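Local structure of TTHB210-like domain-containing protein (Thermus thermophilus, 3VG8) at residues Val104-Glu107 and Arg108-Glu112; Asn2-Glu5 and Ala6-Ala10; Pro50-Lys53 and Leu54-His58; Gly85-Pro88 and Gly89-Glu92. The protein is of unknown function but assembles into a homodecamer and is controlled by the sigma-E/anti-sigma-E regulatory system of its host. The protein carries 1 engineered substitution. All blocks are in the same frame, centred on the assembly; numbering follows the deposited sequence.

Interaction 1: residues Val104-Glu107 and Arg108-Glu112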
# COMPACT_ATOMS: atom_id res chain seq x y z
N VAL F 104 9.52 19.50 -3.30
CA VAL F 104 10.44 19.19 -2.21
C VAL F 104 11.10 17.84 -2.40
O VAL F 104 12.27 17.67 -2.05
CB VAL F 104 9.72 19.28 -0.82
CG1 VAL F 104 8.57 18.26 -0.74
CG2 VAL F 104 10.73 19.06 0.29
N ASP F 105 10.40 16.88 -2.98
CA ASP F 105 11.01 15.57 -3.21
C ASP F 105 12.06 15.65 -4.32
O ASP F 105 13.13 15.04 -4.22
CB ASP F 105 9.95 14.50 -3.55
CG ASP F 105 9.03 14.19 -2.38
OD1 ASP F 105 9.51 14.04 -1.23
OD2 ASP F 105 7.81 14.10 -2.61
N GLN F 106 11.75 16.38 -5.38
CA GLN F 106 12.70 16.56 -6.48
C GLN F 106 13.95 17.28 -5.98
O GLN F 106 15.06 16.98 -6.40
CB GLN F 106 12.09 17.40 -7.61
CG GLN F 106 11.41 16.61 -8.72
CD GLN F 106 12.32 15.54 -9.33
OE1 GLN F 106 13.39 15.85 -9.87
NE2 GLN F 106 11.90 14.29 -9.24
N GLU F 107 13.77 18.25 -5.08
CA GLU F 107 14.89 19.01 -4.54
C GLU F 107 15.85 18.07 -3.83
O GLU F 107 17.06 18.10 -4.08
CB GLU F 107 14.38 20.09 -3.57
CG GLU F 107 15.43 21.01 -2.98
CD GLU F 107 16.04 20.45 -1.70
OE1 GLU F 107 15.33 19.75 -0.95
OE2 GLU F 107 17.23 20.72 -1.43
N ARG F 108 15.32 17.22 -2.96
CA ARG F 108 16.16 16.27 -2.24
C ARG F 108 16.81 15.27 -3.19
O ARG F 108 17.94 14.86 -2.99
CB ARG F 108 15.33 15.55 -1.16
CG ARG F 108 15.00 16.42 0.07
CD ARG F 108 16.25 16.68 0.93
NE ARG F 108 17.00 17.85 0.50
CZ ARG F 108 18.10 18.31 1.09
NH1 ARG F 108 18.61 17.69 2.16
NH2 ARG F 108 18.70 19.40 0.61
N LYS F 109 16.10 14.91 -4.26
CA LYS F 109 16.67 13.97 -5.22
C LYS F 109 17.78 14.58 -6.07
O LYS F 109 18.87 14.02 -6.15
CB LYS F 109 15.58 13.43 -6.15
CG LYS F 109 16.13 12.58 -7.30
CD LYS F 109 15.03 12.13 -8.27
CE LYS F 109 15.57 11.20 -9.35
NZ LYS F 109 14.57 10.93 -10.42
N VAL F 110 17.52 15.73 -6.69
CA VAL F 110 18.55 16.31 -7.54
C VAL F 110 19.73 16.94 -6.82
O VAL F 110 20.80 17.11 -7.40
CB VAL F 110 17.94 17.30 -8.59
CG1 VAL F 110 16.82 16.56 -9.38
CG2 VAL F 110 17.41 18.56 -7.91
N LEU F 111 19.57 17.26 -5.54
CA LEU F 111 20.70 17.81 -4.80
C LEU F 111 21.34 16.71 -3.96
O LEU F 111 22.31 16.95 -3.25
CB LEU F 111 20.27 19.00 -3.92
CG LEU F 111 19.78 20.21 -4.72
CD1 LEU F 111 19.46 21.36 -3.78
CD2 LEU F 111 20.83 20.62 -5.72
N GLU F 112 20.79 15.50 -4.07
CA GLU F 112 21.30 14.31 -3.37
C GLU F 112 21.51 14.57 -1.88
O GLU F 112 22.59 14.32 -1.34
CB GLU F 112 22.62 13.87 -4.00
CG GLU F 112 22.55 13.34 -5.44
CD GLU F 112 23.94 13.13 -6.04
OE1 GLU F 112 24.84 12.71 -5.28
OE2 GLU F 112 24.14 13.36 -7.26
O HOH W 1 14.76 13.74 -11.20
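E107 and R108, neighbours in sequence on helix 104-110, send their side chains out side by side, and following E107 outward shows how adjacent residues can pair. Its CB only begins the chain next to the following peptide. CG stands anti to the backbone N (chi1 -177°) and passes near L111 CD1; a bend at the next bond (chi2 -88°) then swings the carboxylate over to the arginine. There E107 OE1 receives R108 NE at 2.9 Å, on the syn side but tilted out of the carboxylate plane, while E107 OE2 takes R108 NH2 at 2.8 Å through its syn lone pair. The grip is side-on, one nitrogen to each oxygen, with the two flat groups only 22° apart. L111 CD1, from the next turn, touches E107 OE2 at 3.3 Å, putting a methyl beside this buried salt bridge. On another flank the bent Q106 and the extended K109 lie alongside each other, and one water joins Q106 OE1 (2.8 Å) to K109 NZ (2.9 Å). The helix closes in a Schellman motif at E112.

Further partners fix both charges: K44 and Y116 reach the E107 carboxylate, and R108 NH1 forms a salt bridge with D24 of the second subunit. E107, V110 and L111 pack the helix onto strand 42-50, so the ion pair lies between the sheet and a subunit interface.

Interaction 2: residues Asn2-Glu5 and Ala6-Ala10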
# COMPACT_ATOMS: atom_id res chain seq x y z
N ASN F 2 42.39 7.17 -15.78
CA ASN F 2 41.13 6.62 -16.28
C ASN F 2 40.15 7.72 -16.71
O ASN F 2 40.30 8.89 -16.35
CB ASN F 2 40.49 5.72 -15.23
CG ASN F 2 40.22 6.45 -13.92
OD1 ASN F 2 39.44 7.41 -13.88
ND2 ASN F 2 40.87 6.02 -12.85
N VAL F 3 39.14 7.31 -17.47
CA VAL F 3 38.14 8.25 -17.94
C VAL F 3 37.30 8.80 -16.79
O VAL F 3 36.97 9.98 -16.78
CB VAL F 3 37.22 7.60 -18.99
CG1 VAL F 3 36.04 8.51 -19.30
CG2 VAL F 3 38.00 7.33 -20.26
N SER F 4 36.96 7.96 -15.82
CA SER F 4 36.14 8.43 -14.71
C SER F 4 36.75 9.65 -14.03
O SER F 4 36.07 10.66 -13.83
CB SER F 4 35.92 7.34 -13.66
OG SER F 4 35.27 7.86 -12.50
N GLU F 5 38.04 9.56 -13.68
CA GLU F 5 38.72 10.68 -13.02
C GLU F 5 38.77 11.92 -13.89
O GLU F 5 38.59 13.03 -13.40
CB GLU F 5 40.14 10.27 -12.60
CG GLU F 5 40.21 9.51 -11.28
CD GLU F 5 39.73 10.34 -10.09
OE1 GLU F 5 40.24 11.46 -9.91
OE2 GLU F 5 38.84 9.87 -9.35
N ALA F 6 39.01 11.73 -15.19
CA ALA F 6 39.05 12.85 -16.11
C ALA F 6 37.67 13.53 -16.14
O ALA F 6 37.56 14.75 -16.24
CB ALA F 6 39.42 12.37 -17.50
N LEU F 7 36.61 12.73 -16.04
CA LEU F 7 35.26 13.29 -16.02
C LEU F 7 35.07 14.04 -14.70
O LEU F 7 34.69 15.21 -14.69
CB LEU F 7 34.20 12.20 -16.15
CG LEU F 7 33.87 11.65 -17.54
CD1 LEU F 7 32.65 10.74 -17.45
CD2 LEU F 7 33.59 12.81 -18.51
N LYS F 8 35.32 13.35 -13.60
CA LYS F 8 35.16 13.95 -12.29
C LYS F 8 35.92 15.26 -12.25
O LYS F 8 35.42 16.27 -11.73
CB LYS F 8 35.70 13.02 -11.21
CG LYS F 8 34.83 11.80 -10.96
CD LYS F 8 35.29 11.09 -9.69
CE LYS F 8 34.25 10.14 -9.14
NZ LYS F 8 34.56 9.80 -7.71
N GLY F 9 37.13 15.24 -12.81
CA GLY F 9 37.95 16.43 -12.84
C GLY F 9 37.35 17.61 -13.59
O GLY F 9 37.54 18.75 -13.19
N ALA F 10 36.62 17.34 -14.68
CA ALA F 10 36.02 18.41 -15.47
C ALA F 10 34.67 18.92 -14.94
O ALA F 10 34.21 19.99 -15.33
CB ALA F 10 35.87 17.97 -16.91
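E5 and K8, three residues apart on the helix 3-10, slant across each other. The meeting is between a carboxylate oxygen and a methylene: E5 OE2 lies 3.8 Å from K8 CD. The opposite charges are near each other but not in contact, with E5 OE2 4.6 Å from K8 NZ. E5 is bent at chi2 (-63°), which turns its carboxylate toward the lysine chain, whereas the lysine is extended beyond CG and carries its amine outward past the acid.

S4 is turned differently. With OG anti to the backbone N (chi1 172°), its hydroxyl comes loosely beside the lysine chain, S4 OG being 4.2 Å from K8 CE, and its hydrogen bond is made with the backbone O of G40 in the fourth subunit. On a further side V3 CG1 meets L7 CG at 4.2 Å, a light apolar contact one turn apart. V3, S4 and L7 also pack on Y36 of that same subunit, which places this flank of the helix at an interface.

Backbone bonds tie the two halves, among them K8 N to S4 O at 2.8 Å. At the start of the helix the N2 side chain turns back over the first turn, and N2 OD1 accepts from E5 N at 2.6 Å. The whole is a short amino-terminal helix opened by an asparagine N-cap, its first-turn N-H taken up by a side chain and its flank laid against another subunit.

Interaction 3: residues Pro50-Lys53 and Leu54-His58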
# COMPACT_ATOMS: atom_id res chain seq x y z
N PRO F 50 21.25 36.32 9.64
CA PRO F 50 21.63 35.98 11.02
C PRO F 50 20.40 36.14 11.89
O PRO F 50 19.64 37.11 11.73
CB PRO F 50 22.71 37.01 11.37
CG PRO F 50 23.10 37.64 10.04
CD PRO F 50 21.81 37.62 9.25
N LEU F 51 20.18 35.19 12.78
CA LEU F 51 19.05 35.21 13.68
C LEU F 51 19.07 36.49 14.53
O LEU F 51 18.03 37.13 14.77
CB LEU F 51 19.09 33.98 14.60
CG LEU F 51 17.99 33.86 15.67
CD1 LEU F 51 16.62 33.85 15.01
CD2 LEU F 51 18.19 32.58 16.46
N LYS F 52 20.26 36.88 14.97
CA LYS F 52 20.38 38.08 15.79
C LYS F 52 19.80 39.32 15.11
O LYS F 52 19.19 40.14 15.78
CB LYS F 52 21.84 38.35 16.16
CG LYS F 52 21.96 39.52 17.16
CD LYS F 52 23.38 39.74 17.64
CE LYS F 52 24.23 40.35 16.55
NZ LYS F 52 25.65 40.48 16.97
N LYS F 53 20.00 39.45 13.80
CA LYS F 53 19.47 40.59 13.07
C LYS F 53 17.94 40.57 13.11
O LYS F 53 17.30 41.63 13.16
CB LYS F 53 19.92 40.59 11.60
CG LYS F 53 21.43 40.61 11.35
CD LYS F 53 22.12 41.79 12.01
CE LYS F 53 21.74 43.13 11.40
NZ LYS F 53 22.31 43.30 10.04
N LEU F 54 17.35 39.37 13.10
CA LEU F 54 15.90 39.24 13.15
C LEU F 54 15.41 39.65 14.54
O LEU F 54 14.37 40.29 14.69
CB LEU F 54 15.46 37.79 12.84
CG LEU F 54 15.89 37.21 11.49
CD1 LEU F 54 15.27 35.81 11.31
CD2 LEU F 54 15.43 38.15 10.38
N ASN F 55 16.16 39.27 15.57
CA ASN F 55 15.77 39.65 16.92
C ASN F 55 15.94 41.15 17.19
O ASN F 55 15.29 41.71 18.07
CB ASN F 55 16.54 38.81 17.93
CG ASN F 55 16.14 37.35 17.90
OD1 ASN F 55 14.96 37.02 17.70
ND2 ASN F 55 17.10 36.47 18.11
N GLU F 56 16.83 41.81 16.44
CA GLU F 56 17.05 43.24 16.60
C GLU F 56 16.19 44.03 15.62
O GLU F 56 16.37 45.24 15.44
CB GLU F 56 18.54 43.56 16.40
CG GLU F 56 19.44 42.83 17.41
CD GLU F 56 20.91 43.21 17.29
OE1 GLU F 56 21.32 43.74 16.25
OE2 GLU F 56 21.65 42.96 18.26
N SER F 57 15.27 43.33 14.96
CA SER F 57 14.33 43.92 14.01
C SER F 57 14.91 44.63 12.80
O SER F 57 14.34 45.61 12.32
CB SER F 57 13.38 44.88 14.75
OG SER F 57 12.69 44.18 15.78
N HIS F 58 16.03 44.14 12.30
CA HIS F 58 16.61 44.71 11.10
C HIS F 58 15.58 44.62 9.95
O HIS F 58 14.88 43.61 9.80
CB HIS F 58 17.87 43.94 10.69
CG HIS F 58 18.55 44.50 9.49
ND1 HIS F 58 19.46 45.53 9.58
CD2 HIS F 58 18.41 44.23 8.17
CE1 HIS F 58 19.85 45.88 8.36
NE2 HIS F 58 19.23 45.10 7.49
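Four successive bends in K53, chi1 to chi4 all near -60°, curl its chain round toward H58, whose own CG stands anti to the backbone N (chi1 -178°). The two side chains therefore lie alongside each other and point the same way. K53 NZ ends over one face of the imidazole, 3.6 Å above the plane and offset toward the rim, closest to H58 ND1. K53 CE lies on the same side, beyond the rim, 3.8 Å from H58 ND1.

The backbone makes this meeting possible. S57, with positive phi, is the C-prime residue of a Schellman motif ending the helix 51-55, and H58 N returns to K53 O at 2.9 Å. On the neighbouring side, K52 CG touches E56 OE2 at 3.6 Å, though K52 NZ stays 4.9 Å from that oxygen. L51 CG meets N55 ND2, whose amide bonds to N55 of the third subunit.

Tyrosine Y60 meets the H58 ring as well, and H58 O bonds to Y95 of the third subunit. A lysine amine this near the imidazole would probably disfavour a second positive charge on H58.

Interaction 4: residues Gly85-Pro88 and Gly89-Glu92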
# COMPACT_ATOMS: atom_id res chain seq x y z
N GLY F 85 23.88 26.89 12.25
CA GLY F 85 24.91 27.43 13.13
C GLY F 85 24.59 27.67 14.59
O GLY F 85 23.45 27.65 15.03
N PRO F 86 25.63 27.96 15.39
CA PRO F 86 26.99 28.05 14.88
C PRO F 86 27.74 26.73 14.72
O PRO F 86 27.32 25.69 15.21
CB PRO F 86 27.66 28.95 15.92
CG PRO F 86 27.02 28.49 17.19
CD PRO F 86 25.55 28.35 16.81
N HIS F 87 28.86 26.79 14.00
CA HIS F 87 29.74 25.65 13.80
C HIS F 87 30.94 26.22 13.05
O HIS F 87 30.92 27.38 12.64
CB HIS F 87 29.03 24.52 13.01
CG HIS F 87 28.48 24.94 11.68
ND1 HIS F 87 29.29 25.31 10.62
CD2 HIS F 87 27.21 25.02 11.23
CE1 HIS F 87 28.53 25.59 9.58
NE2 HIS F 87 27.26 25.42 9.92
N PRO F 88 32.01 25.44 12.87
CA PRO F 88 33.17 25.98 12.16
C PRO F 88 32.72 26.69 10.89
O PRO F 88 31.95 26.14 10.12
CB PRO F 88 34.00 24.73 11.86
CG PRO F 88 33.71 23.86 13.05
CD PRO F 88 32.21 24.00 13.18
N GLY F 89 33.17 27.91 10.68
CA GLY F 89 32.75 28.60 9.47
C GLY F 89 31.53 29.50 9.64
O GLY F 89 31.32 30.41 8.82
N VAL F 90 30.73 29.26 10.68
CA VAL F 90 29.55 30.07 10.95
C VAL F 90 29.56 30.42 12.45
O VAL F 90 29.26 29.57 13.29
CB VAL F 90 28.25 29.30 10.58
CG1 VAL F 90 27.02 30.16 10.81
CG2 VAL F 90 28.30 28.89 9.12
N SER F 91 29.93 31.66 12.77
CA SER F 91 30.05 32.12 14.15
C SER F 91 28.78 32.38 14.95
O SER F 91 28.86 32.57 16.16
CB SER F 91 30.88 33.39 14.19
OG SER F 91 30.30 34.39 13.37
N GLU F 92 27.61 32.40 14.31
CA GLU F 92 26.37 32.64 15.03
C GLU F 92 25.18 32.06 14.26
O GLU F 92 25.26 31.87 13.04
CB GLU F 92 26.14 34.13 15.23
CG GLU F 92 26.04 34.87 13.93
CD GLU F 92 25.79 36.36 14.11
OE1 GLU F 92 24.80 36.73 14.76
OE2 GLU F 92 26.61 37.15 13.60
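V90 lies over one face of the H87 imidazole, its CB 4.0 Å from the ring centroid and 18° off the ring normal, in a CH-pi contact. The branch V90 CG2 reaches to the rim, 3.3 Å from H87 CE1. The ring is also held through H87 ND1, which donates to P88 O at 2.8 Å; P88 O lies close to the ring plane, whereas ND1 stands well above the carbonyl plane of P88, a bond that probably helps to fix the rotation of the imidazole. H87 CG sits between the backbone N and the carbonyl carbon (chi1 56°), bringing the ring back over the turn.

Beneath the side chains the backbone closes on itself twice. V90 N bonds to H87 O at 2.7 Å and H87 N to V90 O at 2.9 Å, a single antiparallel hydrogen-bonded pair. P86, which follows a cis peptide bond, presses its CB on V90 O at 3.1 Å. G89 takes a positive phi that suits a residue without a side chain.

F33 of the second subunit meets the H87 ring edge-to-face, so the loop tip is part of an interface. The arrangement is that of a type II beta turn from H87 to V90, with proline and glycine at its centre, at the tip of the beta hairpin joining strands 78-84 and 94-100.

In the fold
All four contacts are local, yet their chemistry follows their place in the fold. Interaction 1 is the partly buried one: its helix packs on the sheet, and its chief polar feature is a charged pair with several further partners. Interactions 2, 3 and 4 lie at the surface; like interaction 1, they also meet other subunits. Interactions 2 and 3, on opposite sides of the chain's centre with centres about 45 Å apart, are short helices, one showing its capped start and the other its Schellman end. Interaction 4 is a loop instead, and it touches interaction 3 where E92 OE1 comes 3.7 Å from K52 CB. Interactions 1 and 4 both reach the second subunit, the first through a salt bridge and the other through aromatic and apolar packing.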